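Local coordinates for protein dihydrocoumarin hydrolase, AncDHCH1 (Pseudomonas sp., PDB 6C2C) that probably hydrolyses the lactone dihydrocoumarin at a two-zinc centre and is related to the organophosphate-degrading methyl-parathion hydrolase, at residues M22-F27 / G266-A271; A63-S68 / I228-V233; V74-K79 / P195-L200. One frame throughout, in Å; residues are numbered along the deposited sequence.

Contact 1 of 3, residues M22-F27 / G266-A271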
loop_
_atom_site.group_PDB
_atom_site.type_symbol
_atom_site.label_atom_id
_atom_site.label_comp_id
_atom_site.label_asym_id
_atom_site.label_seq_id
_atom_site.Cartn_x
_atom_site.Cartn_y
_atom_site.Cartn_z
ATOM N N MET A 22 1.020 1.111 -16.203
ATOM C CA MET A 22 1.833 2.299 -16.448
ATOM C C MET A 22 3.234 1.837 -16.823
ATOM O O MET A 22 3.816 1.062 -16.073
ATOM C CB MET A 22 1.860 3.200 -15.190
ATOM C CG MET A 22 2.515 4.545 -15.421
ATOM S SD MET A 22 2.762 5.410 -13.875
ATOM C CE MET A 22 4.129 4.504 -13.189
ATOM N N MET A 23 3.790 2.320 -17.931
ATOM C CA MET A 23 5.187 2.040 -18.216
ATOM C C MET A 23 6.094 2.985 -17.458
ATOM O O MET A 23 5.749 4.159 -17.202
ATOM C CB MET A 23 5.485 2.120 -19.725
ATOM C CG MET A 23 4.778 1.063 -20.528
ATOM S SD MET A 23 5.206 -0.620 -20.066
ATOM C CE MET A 23 6.989 -0.665 -20.317
ATOM N N LEU A 24 7.244 2.438 -17.034
ATOM C CA LEU A 24 8.266 3.198 -16.298
ATOM C C LEU A 24 9.596 2.806 -16.942
ATOM O O LEU A 24 10.204 1.791 -16.570
ATOM C CB LEU A 24 8.207 2.863 -14.794
ATOM C CG LEU A 24 9.220 3.708 -14.008
ATOM C CD1 LEU A 24 8.585 5.060 -13.612
ATOM C CD2 LEU A 24 9.638 3.004 -12.707
ATOM N N GLY A 25 10.025 3.569 -17.966
ATOM C CA GLY A 25 11.184 3.126 -18.733
ATOM C C GLY A 25 10.884 1.782 -19.369
ATOM O O GLY A 25 9.834 1.580 -20.010
ATOM N N ASP A 26 11.792 0.852 -19.160
ATOM C CA ASP A 26 11.639 -0.508 -19.668
ATOM C C ASP A 26 10.717 -1.359 -18.784
ATOM O O ASP A 26 10.404 -2.516 -19.146
ATOM C CB ASP A 26 13.005 -1.192 -19.739
ATOM C CG ASP A 26 13.936 -0.558 -20.763
ATOM O OD1 ASP A 26 13.456 0.051 -21.738
ATOM O OD2 ASP A 26 15.148 -0.648 -20.536
ATOM N N PHE A 27 10.347 -0.863 -17.598
ATOM C CA PHE A 27 9.569 -1.675 -16.671
ATOM C C PHE A 27 8.084 -1.432 -16.895
ATOM O O PHE A 27 7.660 -0.333 -17.252
ATOM C CB PHE A 27 9.897 -1.358 -15.185
ATOM C CG PHE A 27 11.340 -1.591 -14.763
ATOM C CD1 PHE A 27 12.237 -2.290 -15.556
ATOM C CD2 PHE A 27 11.735 -1.174 -13.525
ATOM C CE1 PHE A 27 13.516 -2.512 -15.133
ATOM C CE2 PHE A 27 13.045 -1.386 -13.054
ATOM C CZ PHE A 27 13.928 -2.046 -13.858
ATOM N N GLY A 266 11.081 15.661 -8.624
ATOM C CA GLY A 266 10.131 15.619 -9.736
ATOM C C GLY A 266 9.764 14.245 -10.234
ATOM O O GLY A 266 9.364 14.119 -11.405
ATOM N N TYR A 267 9.952 13.214 -9.424
ATOM C CA TYR A 267 9.648 11.834 -9.829
ATOM C C TYR A 267 8.296 11.366 -9.285
ATOM O O TYR A 267 7.625 12.051 -8.515
ATOM C CB TYR A 267 10.764 10.907 -9.362
ATOM C CG TYR A 267 11.094 11.024 -7.873
ATOM C CD1 TYR A 267 10.261 10.409 -6.937
ATOM C CD2 TYR A 267 12.241 11.706 -7.430
ATOM C CE1 TYR A 267 10.536 10.497 -5.588
ATOM C CE2 TYR A 267 12.532 11.786 -6.056
ATOM C CZ TYR A 267 11.685 11.174 -5.167
ATOM O OH TYR A 267 11.986 11.228 -3.812
ATOM N N LEU A 268 7.863 10.177 -9.748
ATOM C CA LEU A 268 6.554 9.636 -9.352
ATOM C C LEU A 268 6.636 8.977 -8.001
ATOM O O LEU A 268 7.665 8.398 -7.649
ATOM C CB LEU A 268 6.096 8.611 -10.386
ATOM C CG LEU A 268 5.663 9.250 -11.709
ATOM C CD1 LEU A 268 5.600 8.077 -12.700
ATOM C CD2 LEU A 268 4.309 9.918 -11.581
ATOM N N ILE A 269 5.536 9.049 -7.267
ATOM C CA ILE A 269 5.340 8.276 -6.046
ATOM C C ILE A 269 4.100 7.395 -6.241
ATOM O O ILE A 269 3.208 7.666 -7.067
ATOM C CB ILE A 269 5.214 9.131 -4.759
ATOM C CG1 ILE A 269 3.992 10.032 -4.786
ATOM C CG2 ILE A 269 6.447 10.018 -4.615
ATOM C CD1 ILE A 269 2.846 9.481 -4.106
ATOM N N GLY A 270 4.096 6.276 -5.513
ATOM C CA GLY A 270 2.913 5.448 -5.380
ATOM C C GLY A 270 2.729 5.146 -3.911
ATOM O O GLY A 270 3.694 4.815 -3.205
ATOM N N ALA A 271 1.502 5.253 -3.446
ATOM C CA ALA A 271 1.268 5.072 -2.020
ATOM C C ALA A 271 0.025 4.207 -1.775
ATOM O O ALA A 271 -1.004 4.376 -2.434
ATOM C CB ALA A 271 1.103 6.437 -1.374
#
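Met22 sends its CG anti to the backbone N (chi1 -172°), runs on extended through chi2 and then bends at chi3 (74°), while Leu268 holds its CG beside the backbone N (chi1 -72°); the two side chains therefore reach toward each other and meet tip to tip. The setting is the metallo-beta-lactamase αβ/βα sandwich, in which two mixed beta sheets face each other. Strand 19-24, outermost in its sheet, supplies Met22 and Leu24, and strand 268-270, an inner strand of the other sheet, supplies Leu268.

Both contacts go through one methyl of Leu268, CD1. This atom of Leu268 lies 3.9 Å from CE of Met22 and 4.1 Å from the SD atom of the same methionine, so the thioether end rests against it through both atoms. The match is purely apolar: no hydrogen bond joins the two segments, whose closest CA atoms, those of Leu24 and Leu268, stand 9.6 Å apart. Side chains alone bridge that separation. Leu221 of strand 219-223 extends the patch by touching both leucines, and Ile279 backs Met22.

Beyond Leu24 the chain reverses in a type II' beta turn from Leu24 to Phe27, with Gly25 at positive phi, and backbone bonds run both ways between these two residues. Leu24 begins this turn, and its CB points toward the other segment, where CD1 of Leu24 comes to 4.3 Å from CD1 of Leu268.

Contact 2 of 3, residues A63-S68 / I228-V233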
loop_
_atom_site.group_PDB
_atom_site.type_symbol
_atom_site.label_atom_id
_atom_site.label_comp_id
_atom_site.label_asym_id
_atom_site.label_seq_id
_atom_site.Cartn_x
_atom_site.Cartn_y
_atom_site.Cartn_z
ATOM N N ALA A 63 -16.049 11.917 6.883
ATOM C CA ALA A 63 -15.776 10.680 7.601
ATOM C C ALA A 63 -17.065 9.908 7.865
ATOM O O ALA A 63 -18.057 10.516 8.139
ATOM C CB ALA A 63 -15.042 10.911 8.877
ATOM N N PRO A 64 -17.048 8.592 7.804
ATOM C CA PRO A 64 -15.936 7.705 7.483
ATOM C C PRO A 64 -15.558 7.771 6.004
ATOM O O PRO A 64 -16.352 8.004 5.150
ATOM C CB PRO A 64 -16.420 6.356 7.922
ATOM C CG PRO A 64 -17.851 6.442 8.011
ATOM C CD PRO A 64 -18.232 7.830 8.206
ATOM N N LEU A 65 -14.262 7.715 5.817
ATOM C CA LEU A 65 -13.671 7.895 4.552
ATOM C C LEU A 65 -13.288 6.586 3.901
ATOM O O LEU A 65 -12.569 5.794 4.434
ATOM C CB LEU A 65 -12.419 8.730 4.746
ATOM C CG LEU A 65 -11.707 9.338 3.565
ATOM C CD1 LEU A 65 -12.686 9.790 2.528
ATOM C CD2 LEU A 65 -10.779 10.468 3.983
ATOM N N GLU A 66 -13.820 6.403 2.728
ATOM C CA GLU A 66 -13.491 5.203 1.954
ATOM C C GLU A 66 -12.048 5.306 1.479
ATOM O O GLU A 66 -11.699 6.183 0.678
ATOM C CB GLU A 66 -14.453 5.097 0.775
ATOM C CG GLU A 66 -14.226 3.849 -0.069
ATOM C CD GLU A 66 -15.309 3.608 -1.133
ATOM O OE1 GLU A 66 -16.157 4.522 -1.395
ATOM O OE2 GLU A 66 -15.331 2.490 -1.690
ATOM N N THR A 67 -11.207 4.397 1.964
ATOM C CA THR A 67 -9.770 4.469 1.772
ATOM C C THR A 67 -9.318 3.312 0.903
ATOM O O THR A 67 -9.647 2.154 1.190
ATOM C CB THR A 67 -9.080 4.446 3.141
ATOM O OG1 THR A 67 -9.583 5.563 3.891
ATOM C CG2 THR A 67 -7.586 4.620 3.016
ATOM N N SER A 68 -8.562 3.638 -0.155
ATOM C CA SER A 68 -7.976 2.618 -1.010
ATOM C C SER A 68 -6.877 1.860 -0.297
ATOM O O SER A 68 -6.206 2.389 0.579
ATOM C CB SER A 68 -7.365 3.256 -2.230
ATOM O OG SER A 68 -8.408 3.685 -3.111
ATOM N N ILE A 228 1.518 7.954 4.112
ATOM C CA ILE A 228 0.352 8.833 4.147
ATOM C C ILE A 228 -0.898 7.965 4.253
ATOM O O ILE A 228 -0.933 6.845 3.738
ATOM C CB ILE A 228 0.342 9.762 2.918
ATOM C CG1 ILE A 228 -0.855 10.746 2.919
ATOM C CG2 ILE A 228 0.308 8.936 1.666
ATOM C CD1 ILE A 228 -0.536 12.124 2.251
ATOM N N HIS A 229 -1.927 8.460 4.982
ATOM C CA HIS A 229 -3.203 7.784 5.040
ATOM C C HIS A 229 -4.364 8.615 4.551
ATOM O O HIS A 229 -5.362 8.039 4.098
ATOM C CB HIS A 229 -3.573 7.326 6.464
ATOM C CG HIS A 229 -2.713 6.208 6.957
ATOM N ND1 HIS A 229 -1.403 6.414 7.358
ATOM C CD2 HIS A 229 -2.959 4.881 7.080
ATOM C CE1 HIS A 229 -0.893 5.254 7.728
ATOM N NE2 HIS A 229 -1.816 4.313 7.604
ATOM N N VAL A 230 -4.290 9.934 4.683
ATOM C CA VAL A 230 -5.452 10.801 4.446
ATOM C C VAL A 230 -4.931 11.960 3.607
ATOM O O VAL A 230 -4.479 12.987 4.136
ATOM C CB VAL A 230 -6.095 11.284 5.744
ATOM C CG1 VAL A 230 -7.355 12.065 5.375
ATOM C CG2 VAL A 230 -6.448 10.110 6.641
ATOM N N ALA A 231 -4.958 11.789 2.263
ATOM C CA ALA A 231 -4.476 12.837 1.371
ATOM C C ALA A 231 -5.077 14.206 1.702
ATOM O O ALA A 231 -4.349 15.207 1.694
ATOM C CB ALA A 231 -4.806 12.498 -0.101
ATOM N N ALA A 232 -6.372 14.244 2.020
ATOM C CA ALA A 232 -7.077 15.524 2.184
ATOM C C ALA A 232 -6.641 16.295 3.425
ATOM O O ALA A 232 -7.043 17.454 3.559
ATOM C CB ALA A 232 -8.593 15.295 2.244
ATOM N N VAL A 233 -5.879 15.669 4.323
ATOM C CA VAL A 233 -5.293 16.296 5.518
ATOM C C VAL A 233 -3.786 16.407 5.389
ATOM O O VAL A 233 -3.191 17.478 5.619
ATOM C CB VAL A 233 -5.662 15.497 6.790
ATOM C CG1 VAL A 233 -4.815 15.986 7.979
ATOM C CG2 VAL A 233 -7.146 15.627 7.164
HETATM O O HOH W 1 -8.236 7.881 4.253
#
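Leu65 lays its CD2 methyl against CG1 of Val230 at 4.0 Å, the two branched side chains passing at an oblique angle to each other. Leu65 is the first residue of strand 65-75; its CB points toward the other segment, and with CG anti to the backbone N (chi1 -167°) the CD2 methyl meets CG1 of Val230. Val230 is the N-cap residue of the short helix 231-234. Val41 of helix 41-44 touches both side chains, and Leu56 of helix 49-58 adds to the cover over Leu65, so the pair belongs to an apolar cluster built from the start of a strand, the start of one helix and side chains of two others.

Two residues along the strand the contact turns polar. The OG1 atom of Thr67 is 2.7 Å from a water, and that water donates to the backbone O of His229 at 2.9 Å. The CG2 methyl of Thr67 approaches the same carbonyl O of His229 at 4.2 Å, a loose packing contact beside the water bridge. No direct hydrogen bond crosses between the segments.

This part of the metallo-beta-lactamase fold borders the two-zinc centre. His229 is not among the metal ligands, yet its side chain comes within about 4 Å of a zinc ion and its ring meets those of the ligands His205 and His273. Gln234 OE1 accepts from the backbone N of both His229 and Val230, tying the loop to its own helix, while Ser68 O accepts from ND1 of His273 on the strand side.

The chemistry implies a division of labour: methyl packing joins the strand to the helix start, whereas the buried His229 carbonyl, lacking a direct protein donor across the contact, is satisfied through water.

Contact 3 of 3, residues V74-K79 / P195-L200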
loop_
_atom_site.group_PDB
_atom_site.type_symbol
_atom_site.label_atom_id
_atom_site.label_comp_id
_atom_site.label_asym_id
_atom_site.label_seq_id
_atom_site.Cartn_x
_atom_site.Cartn_y
_atom_site.Cartn_z
ATOM N N VAL A 74 5.661 -5.012 -10.516
ATOM C CA VAL A 74 6.687 -4.461 -11.409
ATOM C C VAL A 74 7.313 -5.600 -12.213
ATOM O O VAL A 74 7.891 -6.548 -11.642
ATOM C CB VAL A 74 7.793 -3.709 -10.640
ATOM C CG1 VAL A 74 8.733 -3.050 -11.644
ATOM C CG2 VAL A 74 7.204 -2.632 -9.698
ATOM N N ASN A 75 7.214 -5.513 -13.525
ATOM C CA ASN A 75 7.813 -6.510 -14.410
ATOM C C ASN A 75 9.040 -5.825 -15.001
ATOM O O ASN A 75 8.897 -4.919 -15.849
ATOM C CB ASN A 75 6.810 -6.954 -15.461
ATOM C CG ASN A 75 7.356 -8.093 -16.327
ATOM O OD1 ASN A 75 8.566 -8.127 -16.599
ATOM N ND2 ASN A 75 6.462 -8.928 -16.861
ATOM N N THR A 76 10.230 -6.235 -14.532
ATOM C CA THR A 76 11.502 -5.622 -14.910
ATOM C C THR A 76 12.079 -6.300 -16.120
ATOM O O THR A 76 13.140 -5.863 -16.580
ATOM C CB THR A 76 12.552 -5.689 -13.808
ATOM O OG1 THR A 76 12.990 -7.048 -13.632
ATOM C CG2 THR A 76 11.990 -5.174 -12.492
ATOM N N GLY A 77 11.388 -7.282 -16.649
ATOM C CA GLY A 77 11.969 -8.150 -17.702
ATOM C C GLY A 77 12.699 -9.356 -17.180
ATOM O O GLY A 77 12.419 -10.465 -17.611
ATOM N N SER A 78 13.584 -9.181 -16.218
ATOM C CA SER A 78 14.255 -10.329 -15.618
ATOM C C SER A 78 13.524 -10.848 -14.389
ATOM O O SER A 78 13.752 -11.998 -14.008
ATOM C CB SER A 78 15.699 -9.972 -15.260
ATOM O OG SER A 78 15.767 -8.903 -14.379
ATOM N N LYS A 79 12.619 -10.052 -13.793
ATOM C CA LYS A 79 11.963 -10.396 -12.537
ATOM C C LYS A 79 10.528 -9.886 -12.577
ATOM O O LYS A 79 10.254 -8.833 -13.152
ATOM C CB LYS A 79 12.650 -9.719 -11.317
ATOM C CG LYS A 79 14.081 -10.131 -11.082
ATOM C CD LYS A 79 14.156 -11.564 -10.505
ATOM C CE LYS A 79 15.606 -11.720 -10.102
ATOM N NZ LYS A 79 15.912 -13.094 -9.717
ATOM N N PRO A 195 18.163 -5.624 -9.753
ATOM C CA PRO A 195 18.465 -4.482 -10.620
ATOM C C PRO A 195 17.205 -3.669 -10.880
ATOM O O PRO A 195 16.173 -4.217 -11.279
ATOM C CB PRO A 195 19.012 -5.157 -11.892
ATOM C CG PRO A 195 19.708 -6.420 -11.352
ATOM C CD PRO A 195 18.723 -6.890 -10.269
ATOM N N GLY A 196 17.285 -2.384 -10.587
ATOM C CA GLY A 196 16.147 -1.494 -10.768
ATOM C C GLY A 196 15.260 -1.270 -9.544
ATOM O O GLY A 196 14.378 -0.413 -9.609
ATOM N N ILE A 197 15.422 -2.035 -8.455
ATOM C CA ILE A 197 14.568 -1.849 -7.252
ATOM C C ILE A 197 15.446 -1.909 -5.992
ATOM O O ILE A 197 16.156 -2.906 -5.737
ATOM C CB ILE A 197 13.442 -2.898 -7.156
ATOM C CG1 ILE A 197 12.688 -2.976 -8.490
ATOM C CG2 ILE A 197 12.505 -2.523 -6.024
ATOM C CD1 ILE A 197 11.598 -4.059 -8.449
ATOM N N LYS A 198 15.293 -0.890 -5.140
ATOM C CA LYS A 198 16.024 -0.799 -3.879
ATOM C C LYS A 198 15.055 -0.555 -2.742
ATOM O O LYS A 198 13.973 0.024 -2.921
ATOM C CB LYS A 198 17.037 0.365 -3.852
ATOM C CG LYS A 198 17.965 0.431 -5.058
ATOM C CD LYS A 198 18.865 1.660 -4.955
ATOM C CE LYS A 198 19.884 1.606 -6.120
ATOM N NZ LYS A 198 20.360 2.967 -6.560
ATOM N N ALA A 199 15.435 -1.107 -1.591
ATOM C CA ALA A 199 14.793 -0.793 -0.331
ATOM C C ALA A 199 15.424 0.455 0.252
ATOM O O ALA A 199 16.660 0.592 0.265
ATOM C CB ALA A 199 15.009 -1.928 0.663
ATOM N N LEU A 200 14.579 1.379 0.672
ATOM C CA LEU A 200 14.984 2.619 1.286
ATOM C C LEU A 200 14.284 2.705 2.673
ATOM O O LEU A 200 13.119 2.776 2.770
ATOM C CB LEU A 200 14.618 3.802 0.398
ATOM C CG LEU A 200 14.919 5.169 0.978
ATOM C CD1 LEU A 200 16.402 5.414 0.761
ATOM C CD2 LEU A 200 14.117 6.239 0.297
HETATM O O HOH W 2 15.411 -6.723 -12.332
#
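A single water, rather than any direct hydrogen bond, makes the polar link between Thr76 and Pro195. It donates to the backbone O of Pro195 at 2.8 Å and also bonds to OG1 of Thr76, at 2.8 Å, and to OG of Ser78, so it bonds to three protein oxygens. Apart from this bridge the contact is mainly apolar. CD1 of Ile197 reaches CG2 of Thr76 at 4.2 Å and CB of Val74 at 4.4 Å, its chain extended through chi2 (177°) so that the terminal methyl meets both residues.

These segments come from the two facing sheets of the metallo-beta-lactamase sandwich: Val74 lies next to the end of strand 65-75, Ile197 opens strand 197-201, and Val81 of strand 80-83 touches both side chains.

The loop that presents Thr76 is a turn with its own internal bonding. Thr76 N donates to Lys79 O, and OG1 of Thr76 accepts weak bonds from the backbone N of Ser78 and of Lys79. Asn75 forms an Asx turn: Gly77 N donates to its OD1 at 2.9 Å, lying in the carbonyl plane with an N-H...O angle of 152°, while ND2 of Asn75 bonds to the hydroxyl of Tyr107.

Contact 2 is the buried one, beside the zinc centre; contacts 1 and 3 are only partly buried and lie on the same side of the chain's centre, their centres about 12 Å apart. Contacts 2 and 3 use the two ends of strand 65-75, on opposite sides of that centre, whereas contacts 1 and 3 both join the two main sheets. Phe27 connects these last two, packing on Val74, Asn75, Thr76 and Gly196, and Ala271 touches Ile228 to link contacts 1 and 2. Their chemistry differs accordingly: contact 1 is wholly apolar, while contacts 2 and 3 each pair methyl packing with a water held between a threonine hydroxyl and a backbone carbonyl.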